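PDB 1TU1: effector EagT6 from Pseudomonas aeruginosa, which plays an essential role in delivering the toxin Tse6 to target cells, specifically by helping to load Tse6 onto VgrG1a. Local coordinates for residues A[23-28]-A[40-45]; A[33-38]-A[126-131]. All blocks are in the same frame, centred on the assembly; numbering follows the deposited sequence.

Overall arrangement
From the N terminus, the chain first forms the two-stranded sheet 3-7/11-16 and then enters 23-28, the leading half of interaction 1. It leaves strand 25-29 through a loop containing 33-38, the first half of interaction 2, and returns along 40-45, closing the hairpin. Interaction 2 closes a far longer loop, spanning helix 53-67 and strands 72-81, 84-95, 98-107 and 113-120, before residues 126-131 of helix 125-137 meet the hairpin loop. The segments alternate, so the two contacts cross along the chain, and they touch through Lys28 and Glu37. Together they tie one edge of the six-stranded antiparallel sheet, counted within this chain, to the helix that follows strand 113-120.

Interaction 1. Residues A[23-28]-A[40-45]; sequences SINIFK and FVISRD
Phe27 and Phe40 leave the same face of an antiparallel beta hairpin, a worked example of how paired strands set neighbouring rings. The rings flank one another rather than stack: CD2 of Phe27 meets CD2 of Phe40 at 4.0 Å, near the plane of the Phe40 ring. Different torsions bring them together, with Phe27 CG anti to its carbonyl carbon (chi1 -59°) but Phe40 CG anti to its backbone N (chi1 176°). Ile42 CD1 approaches the same Phe27 ring at its edge. Two hydrogen-bonded pairs, Phe27 with Phe40 and Asn25 with Ile42, hold this register; Ile42 N reaches Asn25 O at 2.8 Å. Between them Ile26 and Val41, a non-hydrogen-bonded pair, face the other side of the sheet, where Ile26 CG1 and Val41 CG2 are 4.3 Å apart. At the far end Arg44 bends at chi2 (88°), turning its guanidinium back so that Ser23 CB lies over one face. Its main polar partner is Glu10 of the second subunit, a salt bridge across the dimer interface. Arg44 NH1 also makes a weak hydrogen bond to Ser23 O (3.0 Å), and a water accepting from Arg44 N at 2.9 Å lies within hydrogen-bonding distance of that oxygen.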
loop_
_atom_site.group_PDB
_atom_site.type_symbol
_atom_site.label_atom_id
_atom_site.label_comp_id
_atom_site.label_asym_id
_atom_site.label_seq_id
_atom_site.Cartn_x
_atom_site.Cartn_y
_atom_site.Cartn_z
ATOM N N SER A 23 -3.874 -0.120 3.182
ATOM C CA SER A 23 -2.546 -0.003 2.595
ATOM C C SER A 23 -1.922 -1.377 2.259
ATOM O O SER A 23 -2.088 -2.332 2.995
ATOM C CB SER A 23 -1.639 0.761 3.549
ATOM O OG SER A 23 -2.088 2.095 3.641
ATOM N N ILE A 24 -1.215 -1.447 1.136
ATOM C CA ILE A 24 -0.490 -2.655 0.753
ATOM C C ILE A 24 0.943 -2.303 0.326
ATOM O O ILE A 24 1.166 -1.441 -0.542
ATOM C CB ILE A 24 -1.257 -3.367 -0.394
ATOM C CG1 ILE A 24 -2.710 -3.663 0.005
ATOM C CG2 ILE A 24 -0.610 -4.681 -0.770
ATOM C CD1 ILE A 24 -3.593 -4.003 -1.154
ATOM N N ASN A 25 1.930 -2.914 0.970
ATOM C CA ASN A 25 3.307 -2.813 0.494
ATOM C C ASN A 25 3.580 -3.941 -0.464
ATOM O O ASN A 25 3.262 -5.093 -0.176
ATOM C CB ASN A 25 4.307 -2.825 1.626
ATOM C CG ASN A 25 4.067 -1.712 2.616
ATOM O OD1 ASN A 25 4.450 -0.552 2.385
ATOM N ND2 ASN A 25 3.367 -2.039 3.700
ATOM N N ILE A 26 4.145 -3.618 -1.627
ATOM C CA ILE A 26 4.290 -4.598 -2.690
ATOM C C ILE A 26 5.755 -4.584 -3.117
ATOM O O ILE A 26 6.276 -3.513 -3.454
ATOM C CB ILE A 26 3.396 -4.268 -3.888
ATOM C CG1 ILE A 26 1.905 -4.253 -3.481
ATOM C CG2 ILE A 26 3.671 -5.242 -5.031
ATOM C CD1 ILE A 26 0.991 -3.691 -4.528
ATOM N N PHE A 27 6.374 -5.761 -3.100
ATOM C CA PHE A 27 7.754 -5.962 -3.558
ATOM C C PHE A 27 7.810 -7.122 -4.555
ATOM O O PHE A 27 7.196 -8.162 -4.352
ATOM C CB PHE A 27 8.694 -6.210 -2.385
ATOM C CG PHE A 27 8.704 -5.103 -1.404
ATOM C CD1 PHE A 27 9.492 -3.991 -1.607
ATOM C CD2 PHE A 27 7.863 -5.141 -0.280
ATOM C CE1 PHE A 27 9.493 -2.950 -0.711
ATOM C CE2 PHE A 27 7.867 -4.104 0.614
ATOM C CZ PHE A 27 8.669 -3.015 0.412
ATOM N N LYS A 28 8.480 -6.909 -5.687
ATOM C CA LYS A 28 8.659 -7.960 -6.669
ATOM C C LYS A 28 10.097 -8.452 -6.578
ATOM O O LYS A 28 11.020 -7.665 -6.674
ATOM C CB LYS A 28 8.371 -7.462 -8.089
ATOM C CG LYS A 28 6.972 -6.867 -8.261
ATOM C CD LYS A 28 5.904 -7.847 -7.851
ATOM C CE LYS A 28 4.513 -7.348 -8.191
ATOM N NZ LYS A 28 4.335 -7.221 -9.654
ATOM N N PHE A 40 6.180 -10.265 -2.821
ATOM C CA PHE A 40 6.153 -10.254 -1.354
ATOM C C PHE A 40 5.327 -9.027 -0.997
ATOM O O PHE A 40 5.729 -7.895 -1.301
ATOM C CB PHE A 40 7.550 -10.141 -0.799
ATOM C CG PHE A 40 7.617 -10.031 0.699
ATOM C CD1 PHE A 40 7.230 -11.094 1.498
ATOM C CD2 PHE A 40 8.021 -8.831 1.310
ATOM C CE1 PHE A 40 7.305 -11.006 2.901
ATOM C CE2 PHE A 40 8.088 -8.718 2.718
ATOM C CZ PHE A 40 7.715 -9.804 3.512
ATOM N N VAL A 41 4.182 -9.267 -0.363
ATOM C CA VAL A 41 3.171 -8.246 -0.153
ATOM C C VAL A 41 2.818 -8.162 1.352
ATOM O O VAL A 41 2.606 -9.182 2.002
ATOM C CB VAL A 41 1.922 -8.564 -0.968
ATOM C CG1 VAL A 41 0.755 -7.690 -0.577
ATOM C CG2 VAL A 41 2.205 -8.463 -2.465
ATOM N N ILE A 42 2.787 -6.949 1.876
ATOM C CA ILE A 42 2.385 -6.701 3.263
ATOM C C ILE A 42 1.036 -6.043 3.238
ATOM O O ILE A 42 0.862 -4.982 2.584
ATOM C CB ILE A 42 3.388 -5.812 3.975
ATOM C CG1 ILE A 42 4.812 -6.377 3.816
ATOM C CG2 ILE A 42 3.015 -5.683 5.484
ATOM C CD1 ILE A 42 5.879 -5.449 4.367
ATOM N N SER A 43 0.094 -6.663 3.937
ATOM C CA SER A 43 -1.277 -6.202 4.040
ATOM C C SER A 43 -1.690 -6.148 5.534
ATOM O O SER A 43 -0.902 -6.524 6.405
ATOM C CB SER A 43 -2.216 -7.087 3.238
ATOM O OG SER A 43 -2.187 -8.427 3.691
ATOM N N ARG A 44 -2.849 -5.544 5.794
ATOM C CA ARG A 44 -3.391 -5.359 7.146
ATOM C C ARG A 44 -4.805 -5.920 7.198
ATOM O O ARG A 44 -5.562 -5.818 6.226
ATOM C CB ARG A 44 -3.487 -3.877 7.515
ATOM C CG ARG A 44 -2.172 -3.157 7.632
ATOM C CD ARG A 44 -1.683 -2.578 6.299
ATOM N NE ARG A 44 -0.375 -1.978 6.468
ATOM C CZ ARG A 44 0.617 -1.961 5.594
ATOM N NH1 ARG A 44 0.499 -2.553 4.414
ATOM N NH2 ARG A 44 1.753 -1.346 5.955
ATOM N N ASP A 45 -5.193 -6.452 8.370
ATOM C CA ASP A 45 -6.534 -7.004 8.550
ATOM C C ASP A 45 -7.020 -6.571 9.945
ATOM O O ASP A 45 -6.529 -7.067 10.948
ATOM C CB ASP A 45 -6.463 -8.525 8.401
ATOM C CG ASP A 45 -7.845 -9.222 8.460
ATOM O OD1 ASP A 45 -8.868 -8.586 8.773
ATOM O OD2 ASP A 45 -7.965 -10.439 8.188
HETATM O O HOH W 1 -4.246 -3.903 3.785
#

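Interaction 2. Residues A[33-38]-A[126-131]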
loop_
_atom_site.group_PDB
_atom_site.type_symbol
_atom_site.label_atom_id
_atom_site.label_comp_id
_atom_site.label_asym_id
_atom_site.label_seq_id
_atom_site.Cartn_x
_atom_site.Cartn_y
_atom_site.Cartn_z
ATOM N N GLY A 33 17.146 -16.802 -14.110
ATOM C CA GLY A 33 17.216 -18.061 -14.835
ATOM C C GLY A 33 15.845 -18.585 -15.242
ATOM O O GLY A 33 15.117 -17.906 -15.965
ATOM N N PRO A 34 15.496 -19.797 -14.807
ATOM C CA PRO A 34 14.167 -20.363 -15.052
ATOM C C PRO A 34 13.122 -19.975 -13.982
ATOM O O PRO A 34 11.937 -20.208 -14.191
ATOM C CB PRO A 34 14.431 -21.866 -14.998
ATOM C CG PRO A 34 15.531 -21.999 -13.972
ATOM C CD PRO A 34 16.353 -20.732 -14.056
ATOM N N ALA A 35 13.560 -19.425 -12.851
ATOM C CA ALA A 35 12.631 -18.938 -11.828
ATOM C C ALA A 35 11.999 -17.623 -12.271
ATOM O O ALA A 35 12.691 -16.698 -12.642
ATOM C CB ALA A 35 13.344 -18.761 -10.491
ATOM N N ARG A 36 10.677 -17.556 -12.220
ATOM C CA ARG A 36 9.965 -16.321 -12.530
ATOM C C ARG A 36 9.944 -15.347 -11.336
ATOM O O ARG A 36 10.303 -15.691 -10.202
ATOM C CB ARG A 36 8.529 -16.608 -12.980
ATOM C CG ARG A 36 8.379 -17.677 -14.063
ATOM C CD ARG A 36 9.188 -17.434 -15.332
ATOM N NE ARG A 36 8.746 -18.296 -16.437
ATOM C CZ ARG A 36 9.340 -18.369 -17.629
ATOM N NH1 ARG A 36 10.401 -17.621 -17.912
ATOM N NH2 ARG A 36 8.856 -19.187 -18.555
ATOM N N GLU A 37 9.556 -14.114 -11.629
ATOM C CA GLU A 37 9.419 -13.087 -10.616
ATOM C C GLU A 37 8.372 -13.521 -9.599
ATOM O O GLU A 37 7.332 -14.006 -9.960
ATOM C CB GLU A 37 8.977 -11.778 -11.271
ATOM C CG GLU A 37 9.038 -10.562 -10.375
ATOM C CD GLU A 37 8.856 -9.265 -11.151
ATOM O OE1 GLU A 37 7.704 -8.905 -11.395
ATOM O OE2 GLU A 37 9.858 -8.606 -11.488
ATOM N N ALA A 38 8.678 -13.347 -8.328
ATOM C CA ALA A 38 7.710 -13.571 -7.235
ATOM C C ALA A 38 7.283 -12.239 -6.623
ATOM O O ALA A 38 7.856 -11.199 -6.915
ATOM C CB ALA A 38 8.361 -14.419 -6.166
ATOM N N PRO A 126 11.748 -22.849 -3.967
ATOM C CA PRO A 126 13.117 -23.047 -3.459
ATOM C C PRO A 126 14.084 -21.953 -3.864
ATOM O O PRO A 126 15.027 -21.672 -3.135
ATOM C CB PRO A 126 13.534 -24.398 -4.079
ATOM C CG PRO A 126 12.263 -25.078 -4.347
ATOM C CD PRO A 126 11.306 -23.990 -4.786
ATOM N N HIS A 127 13.873 -21.344 -5.023
ATOM C CA HIS A 127 14.761 -20.283 -5.468
ATOM C C HIS A 127 14.564 -18.994 -4.659
ATOM O O HIS A 127 15.522 -18.303 -4.318
ATOM C CB HIS A 127 14.542 -19.994 -6.953
ATOM C CG HIS A 127 15.333 -18.829 -7.431
ATOM N ND1 HIS A 127 14.891 -17.531 -7.295
ATOM C CD2 HIS A 127 16.568 -18.752 -7.972
ATOM C CE1 HIS A 127 15.812 -16.706 -7.756
ATOM N NE2 HIS A 127 16.842 -17.422 -8.170
ATOM N N HIS A 128 13.315 -18.663 -4.366
ATOM C CA HIS A 128 13.003 -17.393 -3.693
ATOM C C HIS A 128 13.109 -17.450 -2.150
ATOM O O HIS A 128 13.253 -16.419 -1.488
ATOM C CB HIS A 128 11.612 -16.928 -4.122
ATOM C CG HIS A 128 11.572 -16.428 -5.531
ATOM N ND1 HIS A 128 12.340 -15.371 -5.962
ATOM C CD2 HIS A 128 10.880 -16.860 -6.608
ATOM C CE1 HIS A 128 12.112 -15.163 -7.247
ATOM N NE2 HIS A 128 11.218 -16.041 -7.660
ATOM N N GLU A 129 13.069 -18.658 -1.610
ATOM C CA GLU A 129 12.980 -18.885 -0.166
ATOM C C GLU A 129 14.074 -18.206 0.635
ATOM O O GLU A 129 13.778 -17.565 1.632
ATOM C CB GLU A 129 12.933 -20.380 0.121
ATOM C CG GLU A 129 12.493 -20.757 1.522
ATOM C CD GLU A 129 12.125 -22.227 1.633
ATOM O OE1 GLU A 129 11.665 -22.811 0.622
ATOM O OE2 GLU A 129 12.298 -22.799 2.740
ATOM N N PRO A 130 15.337 -18.310 0.234
ATOM C CA PRO A 130 16.411 -17.666 0.991
ATOM C C PRO A 130 16.222 -16.161 1.219
ATOM O O PRO A 130 16.411 -15.680 2.349
ATOM C CB PRO A 130 17.649 -17.937 0.125
ATOM C CG PRO A 130 17.310 -19.193 -0.593
ATOM C CD PRO A 130 15.870 -19.067 -0.913
ATOM N N ALA A 131 15.884 -15.422 0.162
ATOM C CA ALA A 131 15.712 -13.979 0.266
ATOM C C ALA A 131 14.462 -13.647 1.100
ATOM O O ALA A 131 14.504 -12.760 1.916
ATOM C CB ALA A 131 15.597 -13.350 -1.113
#
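His128 reaches from the first turn of helix 125-137 to the backbone of the hairpin loop, its NE2 donating to Arg36 O at 2.7 Å. The bond is nearly straight (163° at the hydrogen), and the oxygen lies close to the imidazole plane, so the ring uses its edge for polarity and its faces for packing. Over one face sits Ala38 CB, a CH-pi contact 3.6 Å from the centroid of the His128 ring; against the opposite face lies ND1 of the preceding His127. That neighbour makes a second CH-pi contact: Ala35 CB stands 3.9 Å from the centroid of the His127 ring, displaced toward its rim. With CG anti to the backbone N (chi1 175°), His127 presents this face to the loop. Two alanine methyls thus meet one imidazole face each. A second shell fixes the loop's course: Asp124 OD2 accepts from Arg36 N, while backbone bonding to Leu29 draws Ala38 into the hairpin, and His128 also packs on Leu29. The contact therefore joins the loop between strands 25-29 and 38-45 to helix 125-137, which is itself linked to strand 98-107 by the Glu129-Arg103 salt bridge and meets Trp19 of the second subunit through Ala131.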